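Local coordinates for insecticidal Delta-Endotoxin Cry8Ea1 (Bacillus Thuringiensis, PDB 3EB7), which kills larvae of the underground pest Holotrichia parallela, probably by binding receptors in the insect midgut and forming pores in the cell membrane, as in related three-domain Cry toxins, at residues 282-287 with 303-308; 498-503 with 546-551; 111-116 with 141-146. All blocks are in the same frame, centred on the assembly; numbering follows the deposited sequence.

Overall arrangement
From the N terminus, contact 3 comes first: residues 111-116 and 141-146 close a 24-residue loop, made of helix ends and the 120-132 connection, in the alpha-helical N-terminal domain. Contact 1 follows in the middle, beta-prism domain, where 282-287 and 303-308 lie on the arms of one hairpin. Contact 2 is last and has the longest loop, 42 residues containing strands 511-517 and 520-527, closed by 498-503 and 546-551 in the C-terminal beta-sandwich domain. The loops are in series, without nesting or crossing; each lies within one domain. Contacts 1 and 3 lie on opposite sides of the chain's centre, their centres about 49 Å apart; contacts 2 and 3 approach to about 15 Å at their nearest atoms.

Contact 1. Residues 282-287 with 303-308; sequences RLSIYT and GHQISS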
ATOM      1  N   ARG A 282      -8.408 -20.741  -5.392  1.00 20.82           N
ATOM      2  CA  ARG A 282      -9.284 -21.321  -6.399  1.00 20.61           C
ATOM      3  C   ARG A 282     -10.433 -20.381  -6.690  1.00 20.38           C
ATOM      4  O   ARG A 282     -10.896 -19.674  -5.789  1.00 19.97           O
ATOM      5  CB  ARG A 282      -9.786 -22.682  -5.911  1.00 20.78           C
ATOM      6  CG  ARG A 282     -10.286 -23.591  -7.020  1.00 21.45           C
ATOM      7  CD  ARG A 282     -10.475 -25.054  -6.574  1.00 21.92           C
ATOM      8  NE  ARG A 282     -10.834 -25.882  -7.744  1.00 25.98           N
ATOM      9  CZ  ARG A 282      -9.953 -26.384  -8.615  1.00 24.86           C
ATOM     10  NH1 ARG A 282      -8.636 -26.193  -8.428  1.00 21.84           N
ATOM     11  NH2 ARG A 282     -10.393 -27.085  -9.665  1.00 23.70           N
ATOM     12  N   LEU A 283     -10.872 -20.329  -7.953  1.00 20.14           N
ATOM     13  CA  LEU A 283     -12.107 -19.573  -8.299  1.00 19.47           C
ATOM     14  C   LEU A 283     -12.982 -20.410  -9.221  1.00 19.05           C
ATOM     15  O   LEU A 283     -12.476 -20.926 -10.215  1.00 19.37           O
ATOM     16  CB  LEU A 283     -11.726 -18.318  -9.078  1.00 19.41           C
ATOM     17  CG  LEU A 283     -12.407 -16.958  -8.955  1.00 20.13           C
ATOM     18  CD1 LEU A 283     -12.457 -16.371 -10.333  1.00 21.23           C
ATOM     19  CD2 LEU A 283     -13.745 -16.999  -8.335  1.00 19.78           C
ATOM     20  N   SER A 284     -14.266 -20.549  -8.920  1.00 18.47           N
ATOM     21  CA  SER A 284     -15.210 -21.145  -9.877  1.00 20.06           C
ATOM     22  C   SER A 284     -16.162 -20.081 -10.336  1.00 19.10           C
ATOM     23  O   SER A 284     -16.725 -19.417  -9.500  1.00 18.90           O
ATOM     24  CB  SER A 284     -16.064 -22.278  -9.267  1.00 19.80           C
ATOM     25  OG  SER A 284     -15.256 -23.340  -8.858  1.00 23.37           O
ATOM     26  N   ILE A 285     -16.343 -19.929 -11.652  1.00 19.36           N
ATOM     27  CA  ILE A 285     -17.241 -18.885 -12.184  1.00 19.15           C
ATOM     28  C   ILE A 285     -18.468 -19.576 -12.791  1.00 19.69           C
ATOM     29  O   ILE A 285     -18.338 -20.516 -13.562  1.00 20.74           O
ATOM     30  CB  ILE A 285     -16.522 -18.010 -13.242  1.00 19.28           C
ATOM     31  CG1 ILE A 285     -15.230 -17.415 -12.675  1.00 19.41           C
ATOM     32  CG2 ILE A 285     -17.460 -16.947 -13.877  1.00 15.09           C
ATOM     33  CD1 ILE A 285     -14.296 -16.772 -13.744  1.00 20.26           C
ATOM     34  N   TYR A 286     -19.653 -19.126 -12.425  1.00 19.80           N
ATOM     35  CA  TYR A 286     -20.897 -19.684 -12.915  1.00 20.25           C
ATOM     36  C   TYR A 286     -21.477 -18.709 -13.957  1.00 20.10           C
ATOM     37  O   TYR A 286     -21.544 -17.491 -13.735  1.00 18.48           O
ATOM     38  CB  TYR A 286     -21.866 -19.932 -11.733  1.00 21.34           C
ATOM     39  CG  TYR A 286     -21.302 -20.950 -10.748  1.00 23.76           C
ATOM     40  CD1 TYR A 286     -20.399 -20.580  -9.748  1.00 25.24           C
ATOM     41  CD2 TYR A 286     -21.645 -22.285 -10.847  1.00 24.97           C
ATOM     42  CE1 TYR A 286     -19.818 -21.549  -8.869  1.00 26.86           C
ATOM     43  CE2 TYR A 286     -21.101 -23.246  -9.985  1.00 29.05           C
ATOM     44  CZ  TYR A 286     -20.186 -22.879  -9.007  1.00 27.78           C
ATOM     45  OH  TYR A 286     -19.691 -23.868  -8.184  1.00 28.65           O
ATOM     46  N   THR A 287     -21.868 -19.273 -15.097  1.00 20.19           N
ATOM     47  CA  THR A 287     -22.311 -18.509 -16.256  1.00 19.67           C
ATOM     48  C   THR A 287     -23.814 -18.684 -16.545  1.00 19.48           C
ATOM     49  O   THR A 287     -24.364 -19.769 -16.436  1.00 18.72           O
ATOM     50  CB  THR A 287     -21.476 -18.920 -17.480  1.00 20.61           C
ATOM     51  OG1 THR A 287     -20.087 -18.709 -17.169  1.00 22.07           O
ATOM     52  CG2 THR A 287     -21.868 -18.130 -18.712  1.00 16.96           C
ATOM     53  N   GLY A 303     -22.303 -15.570 -10.900  1.00 17.55           N
ATOM     54  CA  GLY A 303     -21.953 -15.965  -9.536  1.00 17.53           C
ATOM     55  C   GLY A 303     -20.598 -16.631  -9.552  1.00 18.42           C
ATOM     56  O   GLY A 303     -20.092 -16.986 -10.625  1.00 19.57           O
ATOM     57  N   HIS A 304     -19.978 -16.772  -8.385  1.00 18.06           N
ATOM     58  CA  HIS A 304     -18.689 -17.457  -8.260  1.00 16.77           C
ATOM     59  C   HIS A 304     -18.490 -18.011  -6.870  1.00 17.54           C
ATOM     60  O   HIS A 304     -19.155 -17.627  -5.909  1.00 17.56           O
ATOM     61  CB  HIS A 304     -17.502 -16.554  -8.654  1.00 16.36           C
ATOM     62  CG  HIS A 304     -17.275 -15.382  -7.748  1.00 14.16           C
ATOM     63  ND1 HIS A 304     -17.918 -14.173  -7.917  1.00 10.69           N
ATOM     64  CD2 HIS A 304     -16.442 -15.221  -6.690  1.00 13.53           C
ATOM     65  CE1 HIS A 304     -17.518 -13.329  -6.982  1.00 12.13           C
ATOM     66  NE2 HIS A 304     -16.600 -13.927  -6.241  1.00 12.18           N
ATOM     67  N   GLN A 305     -17.546 -18.924  -6.789  1.00 18.43           N
ATOM     68  CA  GLN A 305     -17.133 -19.538  -5.552  1.00 18.94           C
ATOM     69  C   GLN A 305     -15.641 -19.266  -5.464  1.00 17.70           C
ATOM     70  O   GLN A 305     -14.898 -19.494  -6.407  1.00 18.87           O
ATOM     71  CB  GLN A 305     -17.452 -21.039  -5.618  1.00 19.32           C
ATOM     72  CG  GLN A 305     -17.627 -21.670  -4.279  1.00 24.39           C
ATOM     73  CD  GLN A 305     -17.409 -23.170  -4.271  1.00 26.82           C
ATOM     74  OE1 GLN A 305     -18.305 -23.909  -3.926  1.00 29.59           O
ATOM     75  NE2 GLN A 305     -16.218 -23.616  -4.625  1.00 28.94           N
ATOM     76  N   ILE A 306     -15.189 -18.725  -4.365  1.00 17.09           N
ATOM     77  CA  ILE A 306     -13.801 -18.314  -4.273  1.00 16.67           C
ATOM     78  C   ILE A 306     -13.171 -18.881  -3.017  1.00 17.36           C
ATOM     79  O   ILE A 306     -13.780 -18.860  -1.948  1.00 17.67           O
ATOM     80  CB  ILE A 306     -13.647 -16.740  -4.340  1.00 16.86           C
ATOM     81  CG1 ILE A 306     -12.159 -16.330  -4.255  1.00 15.99           C
ATOM     82  CG2 ILE A 306     -14.509 -16.026  -3.258  1.00 14.77           C
ATOM     83  CD1 ILE A 306     -11.908 -14.897  -4.686  1.00 16.98           C
ATOM     84  N   SER A 307     -11.949 -19.397  -3.149  1.00 18.34           N
ATOM     85  CA  SER A 307     -11.203 -19.910  -2.008  1.00 18.96           C
ATOM     86  C   SER A 307      -9.950 -19.093  -1.853  1.00 19.23           C
ATOM     87  O   SER A 307      -9.274 -18.757  -2.853  1.00 19.30           O
ATOM     88  CB  SER A 307     -10.836 -21.394  -2.186  1.00 19.38           C
ATOM     89  OG  SER A 307     -11.987 -22.227  -2.262  1.00 21.19           O
ATOM     90  N   SER A 308      -9.644 -18.775  -0.593  1.00 19.94           N
ATOM     91  CA  SER A 308      -8.376 -18.137  -0.198  1.00 20.40           C
ATOM     92  C   SER A 308      -7.811 -18.736   1.077  1.00 20.83           C
ATOM     93  O   SER A 308      -8.492 -19.477   1.831  1.00 20.76           O
ATOM     94  CB  SER A 308      -8.566 -16.633   0.012  1.00 20.54           C
ATOM     95  OG  SER A 308      -9.659 -16.381   0.882  1.00 23.64           O
TER
HETATM   96  O   HOH W   1     -20.324 -23.199  -5.368  1.00 38.73           O
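Gly303 and Tyr286 form a pair in the long beta hairpin of strands 278-292 and 296-310, the two central strands of a four-stranded antiparallel sheet in the beta-prism domain of the toxin. Gly303 O accepts from Tyr286 N at 2.8 Å, and this same oxygen lies at the edge of the phenol ring, 3.7 Å from Tyr286 CD1. His304, paired with Ile285 without hydrogen bonds, has its CG between the backbone N and the carbonyl carbon (chi1 66°), which sets the imidazole beside Leu283: His304 CD2 is 3.6 Å from Leu283 CD2. The ring is fixed from outside the pair by Val419 O at NE2 and Trp301 NE1 at ND1. Gln305 exchanges two backbone bonds with Ser284, Ser284 N to Gln305 O at 2.8 Å and Gln305 N to Ser284 O at 2.9 Å. On the face bearing Tyr286 and Gln305, a water 3.0 Å from Tyr286 OH donates to Gln305 OE1 at 2.6 Å. Ile306 then returns to the face of Leu283, its CB 4.0 Å from Leu283 CD2. Ser307 OG turns to Thr317, while Ser307 N gives a nearly straight bond (173°) to Arg282 O and the return bond from Arg282 N to Ser307 O is weak.

Contact 2. Residues 498-503 with 546-551; sequences KYRVRI and FASFST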
ATOM      1  N   LYS A 498      21.659 -15.424  15.426  1.00 29.76           N
ATOM      2  CA  LYS A 498      20.834 -14.791  16.473  1.00 29.75           C
ATOM      3  C   LYS A 498      19.987 -13.622  15.942  1.00 28.35           C
ATOM      4  O   LYS A 498      20.404 -12.875  15.053  1.00 27.45           O
ATOM      5  CB  LYS A 498      21.712 -14.260  17.615  1.00 30.61           C
ATOM      6  CG  LYS A 498      22.635 -15.268  18.228  1.00 33.44           C
ATOM      7  CD  LYS A 498      21.854 -16.334  18.940  1.00 38.76           C
ATOM      8  CE  LYS A 498      22.592 -16.761  20.210  1.00 43.49           C
ATOM      9  NZ  LYS A 498      24.066 -16.422  20.115  1.00 42.78           N
ATOM     10  N   TYR A 499      18.820 -13.469  16.538  1.00 27.56           N
ATOM     11  CA  TYR A 499      17.918 -12.392  16.239  1.00 27.14           C
ATOM     12  C   TYR A 499      17.422 -11.833  17.564  1.00 27.26           C
ATOM     13  O   TYR A 499      17.264 -12.564  18.545  1.00 27.61           O
ATOM     14  CB  TYR A 499      16.697 -12.902  15.447  1.00 26.67           C
ATOM     15  CG  TYR A 499      16.996 -13.390  14.045  1.00 26.38           C
ATOM     16  CD1 TYR A 499      17.222 -14.749  13.799  1.00 24.79           C
ATOM     17  CD2 TYR A 499      17.072 -12.491  12.970  1.00 24.85           C
ATOM     18  CE1 TYR A 499      17.529 -15.215  12.518  1.00 24.79           C
ATOM     19  CE2 TYR A 499      17.375 -12.936  11.684  1.00 27.77           C
ATOM     20  CZ  TYR A 499      17.599 -14.309  11.464  1.00 26.89           C
ATOM     21  OH  TYR A 499      17.878 -14.760  10.195  1.00 25.69           O
ATOM     22  N   ARG A 500      17.166 -10.537  17.584  1.00 26.69           N
ATOM     23  CA  ARG A 500      16.311  -9.971  18.604  1.00 26.22           C
ATOM     24  C   ARG A 500      15.129  -9.374  17.869  1.00 26.44           C
ATOM     25  O   ARG A 500      15.173  -9.195  16.645  1.00 26.34           O
ATOM     26  CB  ARG A 500      17.035  -8.931  19.451  1.00 25.45           C
ATOM     27  CG  ARG A 500      17.355  -7.664  18.729  1.00 23.95           C
ATOM     28  CD  ARG A 500      18.289  -6.776  19.508  1.00 23.46           C
ATOM     29  NE  ARG A 500      18.326  -5.407  19.004  1.00 22.17           N
ATOM     30  CZ  ARG A 500      17.301  -4.553  19.062  1.00 26.42           C
ATOM     31  NH1 ARG A 500      16.120  -4.915  19.585  1.00 26.94           N
ATOM     32  NH2 ARG A 500      17.446  -3.320  18.591  1.00 23.81           N
ATOM     33  N   VAL A 501      14.101  -9.056  18.642  1.00 26.42           N
ATOM     34  CA  VAL A 501      12.788  -8.693  18.178  1.00 27.17           C
ATOM     35  C   VAL A 501      12.385  -7.358  18.791  1.00 27.31           C
ATOM     36  O   VAL A 501      12.615  -7.110  19.972  1.00 27.89           O
ATOM     37  CB  VAL A 501      11.741  -9.773  18.655  1.00 27.66           C
ATOM     38  CG1 VAL A 501      10.323  -9.252  18.625  1.00 29.14           C
ATOM     39  CG2 VAL A 501      11.839 -11.025  17.804  1.00 27.67           C
ATOM     40  N   ARG A 502      11.744  -6.505  17.991  1.00 26.80           N
ATOM     41  CA  ARG A 502      10.997  -5.390  18.535  1.00 26.00           C
ATOM     42  C   ARG A 502       9.642  -5.346  17.861  1.00 25.60           C
ATOM     43  O   ARG A 502       9.503  -5.727  16.702  1.00 26.02           O
ATOM     44  CB  ARG A 502      11.749  -4.063  18.424  1.00 26.27           C
ATOM     45  CG  ARG A 502      12.338  -3.785  17.065  1.00 26.11           C
ATOM     46  CD  ARG A 502      12.804  -2.362  16.994  1.00 26.06           C
ATOM     47  NE  ARG A 502      12.973  -2.033  15.606  1.00 28.12           N
ATOM     48  CZ  ARG A 502      14.007  -1.383  15.085  1.00 28.06           C
ATOM     49  NH1 ARG A 502      14.958  -0.916  15.871  1.00 27.05           N
ATOM     50  NH2 ARG A 502      14.051  -1.167  13.770  1.00 23.87           N
ATOM     51  N   ILE A 503       8.647  -4.897  18.609  1.00 24.56           N
ATOM     52  CA  ILE A 503       7.275  -4.967  18.180  1.00 24.02           C
ATOM     53  C   ILE A 503       6.717  -3.565  18.138  1.00 23.78           C
ATOM     54  O   ILE A 503       6.800  -2.851  19.115  1.00 24.24           O
ATOM     55  CB  ILE A 503       6.427  -5.868  19.134  1.00 24.37           C
ATOM     56  CG1 ILE A 503       6.907  -7.325  19.102  1.00 23.54           C
ATOM     57  CG2 ILE A 503       4.961  -5.861  18.742  1.00 23.55           C
ATOM     58  CD1 ILE A 503       7.628  -7.719  20.311  1.00 26.46           C
ATOM     59  N   PHE A 546       7.824   1.261  20.091  1.00 26.32           N
ATOM     60  CA  PHE A 546       8.437  -0.055  20.026  1.00 25.27           C
ATOM     61  C   PHE A 546       8.496  -0.738  21.388  1.00 24.61           C
ATOM     62  O   PHE A 546       8.863  -0.131  22.381  1.00 23.43           O
ATOM     63  CB  PHE A 546       9.851   0.028  19.434  1.00 24.75           C
ATOM     64  CG  PHE A 546       9.873   0.061  17.936  1.00 25.21           C
ATOM     65  CD1 PHE A 546       9.352  -1.008  17.194  1.00 23.90           C
ATOM     66  CD2 PHE A 546      10.427   1.150  17.260  1.00 26.65           C
ATOM     67  CE1 PHE A 546       9.356  -0.995  15.794  1.00 23.57           C
ATOM     68  CE2 PHE A 546      10.437   1.182  15.849  1.00 26.20           C
ATOM     69  CZ  PHE A 546       9.899   0.099  15.120  1.00 23.48           C
ATOM     70  N   ALA A 547       8.077  -1.996  21.415  1.00 23.89           N
ATOM     71  CA  ALA A 547       8.416  -2.908  22.482  1.00 23.73           C
ATOM     72  C   ALA A 547       9.664  -3.648  22.005  1.00 23.93           C
ATOM     73  O   ALA A 547       9.577  -4.511  21.126  1.00 23.62           O
ATOM     74  CB  ALA A 547       7.277  -3.874  22.743  1.00 23.54           C
ATOM     75  N   SER A 548      10.817  -3.296  22.587  1.00 23.26           N
ATOM     76  CA  SER A 548      12.114  -3.770  22.135  1.00 22.99           C
ATOM     77  C   SER A 548      12.825  -4.612  23.213  1.00 23.87           C
ATOM     78  O   SER A 548      12.889  -4.241  24.387  1.00 23.81           O
ATOM     79  CB  SER A 548      12.981  -2.584  21.693  1.00 22.53           C
ATOM     80  OG  SER A 548      14.231  -3.008  21.161  1.00 23.33           O
ATOM     81  N   PHE A 549      13.327  -5.767  22.785  1.00 24.55           N
ATOM     82  CA  PHE A 549      14.082  -6.675  23.607  1.00 24.74           C
ATOM     83  C   PHE A 549      15.503  -6.725  23.063  1.00 25.40           C
ATOM     84  O   PHE A 549      15.691  -6.727  21.840  1.00 25.14           O
ATOM     85  CB  PHE A 549      13.523  -8.086  23.501  1.00 24.27           C
ATOM     86  CG  PHE A 549      12.098  -8.225  23.946  1.00 24.93           C
ATOM     87  CD1 PHE A 549      11.069  -8.306  22.996  1.00 20.27           C
ATOM     88  CD2 PHE A 549      11.774  -8.316  25.318  1.00 23.82           C
ATOM     89  CE1 PHE A 549       9.740  -8.461  23.388  1.00 20.03           C
ATOM     90  CE2 PHE A 549      10.422  -8.475  25.729  1.00 24.10           C
ATOM     91  CZ  PHE A 549       9.405  -8.549  24.754  1.00 22.38           C
ATOM     92  N   SER A 550      16.467  -6.834  23.979  1.00 25.73           N
ATOM     93  CA  SER A 550      17.879  -6.977  23.664  1.00 27.42           C
ATOM     94  C   SER A 550      18.336  -8.427  23.758  1.00 27.59           C
ATOM     95  O   SER A 550      19.268  -8.812  23.073  1.00 27.93           O
ATOM     96  CB  SER A 550      18.744  -6.091  24.581  1.00 27.56           C
ATOM     97  OG  SER A 550      18.470  -6.358  25.956  1.00 31.25           O
ATOM     98  N   THR A 551      17.678  -9.217  24.600  1.00 27.69           N
ATOM     99  CA  THR A 551      17.935 -10.666  24.720  1.00 27.76           C
ATOM    100  C   THR A 551      17.617 -11.417  23.403  1.00 27.32           C
ATOM    101  O   THR A 551      16.457 -11.535  23.025  1.00 26.47           O
ATOM    102  CB  THR A 551      17.102 -11.270  25.911  1.00 27.69           C
ATOM    103  OG1 THR A 551      17.419 -10.561  27.111  1.00 29.22           O
ATOM    104  CG2 THR A 551      17.364 -12.769  26.125  1.00 27.93           C
TER
HETATM  105  O   HOH W   2      14.448 -10.846  21.212  1.00 20.88           O
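Arg502 and Phe546 meet through a cation-pi contact in the C-terminal beta-sandwich domain, where strand 498-507 runs antiparallel to the short strand 545-548. The aliphatic part of the arginine does the closest touching: CD of Arg502 stands 3.8 Å from the centroid of the Phe546 ring, over its face, and CZ follows at 4.6 Å. The guanidinium is not laid flat on the ring, the planes being 34° apart. Its polar end is claimed by a salt bridge from NE to Glu584 and a bond from NH2 to Thr229 O, which should hold its rotation.

The other arginine works by hydrogen bonding. A chi1 of 70° starts the extended Arg500 chain on a course that lets NH1 reach two acceptors, Phe549 O at 2.9 Å and Ser548 OG at 3.1 Å. Both bonds are bent, and NH1 stands above the carbonyl plane of Phe549.

Backbone bonds make the strand pairing. Ile503 and Ala547 exchange two, Ile503 N to Ala547 O at 2.7 Å and Ala547 N to Ile503 O at 2.8 Å. Beyond the end of the strand, Phe549 N still reaches Val501 O, and a water links Thr551 O to Val501 N, the latter bond weak.

Apolar contact adds Ile503 CD1 at the edge of the Phe549 ring, 3.8 Å from CE1. This ring also packs on Leu513 and Val515 of strand 511-517 and meets Phe527, while strand 578-588 flanks 498-503 by backbone bonds to Arg500 and Arg502.

Contact 3. Residues 111-116 with 141-146; sequences ILDSLF and NLHLLL
This is a buried helix-helix contact inside the alpha-helical bundle of the N-terminal domain, the part thought to form the membrane pore, as in related Cry toxins. Phe116 of helix 99-119 and His143 of helix 133-153 lie at its middle; the axes of the two short segments pass 10.3 Å apart, at 143° to each other. The two rings are nearly parallel but slid apart so that they barely overlap: Phe116 CB sits over the centre of the imidazole, 3.4 Å from the His143 ring centroid, and His143 CB lies over the Phe116 face toward its rim. Around them, Leu142 CB touches Phe116 CZ at 3.7 Å, while Leu146 CD2 packs on Leu112 CB at 3.5 Å. Helix 26-40 backs Leu142 and Leu146, and helix 65-93 backs Leu112 and Phe116. The buried polar groups form a chain: Tyr178 OH bonds His143 ND1, and Arg170 makes a salt bridge with Asp113 OD1, so both ends of the His-carboxylate pair are held. With CG anti to the backbone N (chi1 175°), Asp113 brings its carboxylate to the imidazole edge, where His143 NE2 donates to OD2 at 3.0 Å, almost perfectly straight at 178° and in the ring plane.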
ATOM      1  N   ILE A 111      20.830  24.413   0.972  1.00 28.23           N
ATOM      2  CA  ILE A 111      19.911  25.155   0.092  1.00 28.80           C
ATOM      3  C   ILE A 111      18.615  24.372  -0.104  1.00 28.12           C
ATOM      4  O   ILE A 111      17.536  24.953  -0.080  1.00 28.40           O
ATOM      5  CB  ILE A 111      20.565  25.531  -1.287  1.00 29.42           C
ATOM      6  CG1 ILE A 111      21.534  26.726  -1.119  1.00 29.52           C
ATOM      7  CG2 ILE A 111      19.491  25.764  -2.381  1.00 29.31           C
ATOM      8  CD1 ILE A 111      22.629  26.796  -2.167  1.00 28.82           C
ATOM      9  N   LEU A 112      18.702  23.057  -0.281  1.00 27.54           N
ATOM     10  CA  LEU A 112      17.477  22.253  -0.427  1.00 26.79           C
ATOM     11  C   LEU A 112      16.638  22.287   0.832  1.00 26.09           C
ATOM     12  O   LEU A 112      15.450  22.583   0.777  1.00 25.75           O
ATOM     13  CB  LEU A 112      17.762  20.820  -0.874  1.00 26.68           C
ATOM     14  CG  LEU A 112      18.066  20.755  -2.366  1.00 27.58           C
ATOM     15  CD1 LEU A 112      18.632  19.412  -2.686  1.00 26.95           C
ATOM     16  CD2 LEU A 112      16.808  21.087  -3.236  1.00 26.76           C
ATOM     17  N   ASP A 113      17.276  22.049   1.969  1.00 26.17           N
ATOM     18  CA  ASP A 113      16.568  21.971   3.245  1.00 25.54           C
ATOM     19  C   ASP A 113      15.853  23.306   3.479  1.00 24.92           C
ATOM     20  O   ASP A 113      14.669  23.375   3.810  1.00 23.80           O
ATOM     21  CB  ASP A 113      17.555  21.603   4.368  1.00 25.52           C
ATOM     22  CG  ASP A 113      16.919  21.633   5.747  1.00 26.54           C
ATOM     23  OD1 ASP A 113      17.421  22.338   6.634  1.00 28.46           O
ATOM     24  OD2 ASP A 113      15.893  20.971   5.952  1.00 30.70           O
ATOM     25  N   SER A 114      16.566  24.375   3.230  1.00 25.42           N
ATOM     26  CA  SER A 114      16.003  25.706   3.401  1.00 26.67           C
ATOM     27  C   SER A 114      14.781  25.962   2.513  1.00 26.17           C
ATOM     28  O   SER A 114      13.817  26.560   2.959  1.00 26.35           O
ATOM     29  CB  SER A 114      17.081  26.764   3.184  1.00 26.59           C
ATOM     30  OG  SER A 114      16.520  27.899   2.566  1.00 29.67           O
ATOM     31  N   LEU A 115      14.823  25.474   1.275  1.00 26.66           N
ATOM     32  CA  LEU A 115      13.719  25.602   0.310  1.00 26.58           C
ATOM     33  C   LEU A 115      12.504  24.749   0.728  1.00 26.77           C
ATOM     34  O   LEU A 115      11.336  25.189   0.676  1.00 26.98           O
ATOM     35  CB  LEU A 115      14.236  25.165  -1.072  1.00 27.13           C
ATOM     36  CG  LEU A 115      14.724  26.087  -2.216  1.00 26.88           C
ATOM     37  CD1 LEU A 115      14.842  27.545  -1.896  1.00 25.66           C
ATOM     38  CD2 LEU A 115      15.985  25.557  -2.860  1.00 25.86           C
ATOM     39  N   PHE A 116      12.776  23.530   1.179  1.00 26.26           N
ATOM     40  CA  PHE A 116      11.732  22.677   1.708  1.00 26.08           C
ATOM     41  C   PHE A 116      11.010  23.351   2.842  1.00 26.85           C
ATOM     42  O   PHE A 116       9.795  23.444   2.810  1.00 28.24           O
ATOM     43  CB  PHE A 116      12.283  21.318   2.120  1.00 24.76           C
ATOM     44  CG  PHE A 116      12.416  20.379   0.990  1.00 22.90           C
ATOM     45  CD1 PHE A 116      13.661  19.901   0.612  1.00 22.34           C
ATOM     46  CD2 PHE A 116      11.278  19.964   0.275  1.00 21.48           C
ATOM     47  CE1 PHE A 116      13.779  19.002  -0.463  1.00 23.33           C
ATOM     48  CE2 PHE A 116      11.373  19.075  -0.785  1.00 19.90           C
ATOM     49  CZ  PHE A 116      12.621  18.593  -1.169  1.00 22.16           C
ATOM     50  N   ASN A 141       8.050  13.420   1.172  1.00 19.79           N
ATOM     51  CA  ASN A 141       8.935  12.264   0.959  1.00 20.26           C
ATOM     52  C   ASN A 141      10.373  12.708   0.643  1.00 20.52           C
ATOM     53  O   ASN A 141      11.330  12.292   1.297  1.00 21.70           O
ATOM     54  CB  ASN A 141       8.359  11.350  -0.135  1.00 19.46           C
ATOM     55  CG  ASN A 141       9.265  10.159  -0.461  1.00 21.39           C
ATOM     56  OD1 ASN A 141       9.712   9.987  -1.607  1.00 25.84           O
ATOM     57  ND2 ASN A 141       9.515   9.323   0.519  1.00 18.51           N
ATOM     58  N   LEU A 142      10.518  13.559  -0.369  1.00 20.86           N
ATOM     59  CA  LEU A 142      11.817  14.084  -0.754  1.00 20.60           C
ATOM     60  C   LEU A 142      12.566  14.751   0.401  1.00 20.88           C
ATOM     61  O   LEU A 142      13.783  14.517   0.579  1.00 20.04           O
ATOM     62  CB  LEU A 142      11.677  15.047  -1.930  1.00 20.06           C
ATOM     63  CG  LEU A 142      11.393  14.410  -3.289  1.00 20.90           C
ATOM     64  CD1 LEU A 142      11.179  15.517  -4.348  1.00 20.78           C
ATOM     65  CD2 LEU A 142      12.493  13.395  -3.728  1.00 15.68           C
ATOM     66  N   HIS A 143      11.829  15.565   1.175  1.00 20.58           N
ATOM     67  CA  HIS A 143      12.400  16.313   2.296  1.00 20.40           C
ATOM     68  C   HIS A 143      12.952  15.404   3.385  1.00 21.31           C
ATOM     69  O   HIS A 143      14.055  15.634   3.868  1.00 23.41           O
ATOM     70  CB  HIS A 143      11.390  17.322   2.881  1.00 19.91           C
ATOM     71  CG  HIS A 143      12.017  18.305   3.823  1.00 19.71           C
ATOM     72  ND1 HIS A 143      11.304  18.988   4.783  1.00 16.08           N
ATOM     73  CD2 HIS A 143      13.315  18.686   3.972  1.00 19.87           C
ATOM     74  CE1 HIS A 143      12.126  19.769   5.458  1.00 19.40           C
ATOM     75  NE2 HIS A 143      13.353  19.601   4.988  1.00 19.33           N
ATOM     76  N   LEU A 144      12.225  14.349   3.744  1.00 21.02           N
ATOM     77  CA  LEU A 144      12.703  13.366   4.709  1.00 20.47           C
ATOM     78  C   LEU A 144      13.868  12.500   4.216  1.00 21.76           C
ATOM     79  O   LEU A 144      14.701  12.033   5.033  1.00 21.69           O
ATOM     80  CB  LEU A 144      11.547  12.443   5.120  1.00 20.77           C
ATOM     81  CG  LEU A 144      10.302  13.090   5.739  1.00 18.97           C
ATOM     82  CD1 LEU A 144       9.213  12.047   6.006  1.00 16.18           C
ATOM     83  CD2 LEU A 144      10.680  13.853   7.028  1.00 16.08           C
ATOM     84  N   LEU A 145      13.942  12.235   2.909  1.00 21.58           N
ATOM     85  CA  LEU A 145      15.098  11.520   2.387  1.00 21.99           C
ATOM     86  C   LEU A 145      16.359  12.390   2.431  1.00 23.17           C
ATOM     87  O   LEU A 145      17.491  11.867   2.565  1.00 23.58           O
ATOM     88  CB  LEU A 145      14.849  11.124   0.953  1.00 22.43           C
ATOM     89  CG  LEU A 145      13.935   9.948   0.649  1.00 23.24           C
ATOM     90  CD1 LEU A 145      13.456  10.101  -0.790  1.00 21.97           C
ATOM     91  CD2 LEU A 145      14.730   8.622   0.863  1.00 20.87           C
ATOM     92  N   LEU A 146      16.162  13.706   2.309  1.00 23.29           N
ATOM     93  CA  LEU A 146      17.242  14.672   2.307  1.00 24.40           C
ATOM     94  C   LEU A 146      17.842  14.720   3.705  1.00 25.62           C
ATOM     95  O   LEU A 146      19.061  14.572   3.892  1.00 26.47           O
ATOM     96  CB  LEU A 146      16.719  16.066   1.914  1.00 24.10           C
ATOM     97  CG  LEU A 146      17.813  17.131   1.816  1.00 25.43           C
ATOM     98  CD1 LEU A 146      18.671  16.904   0.612  1.00 23.88           C
ATOM     99  CD2 LEU A 146      17.241  18.526   1.775  1.00 27.65           C
TER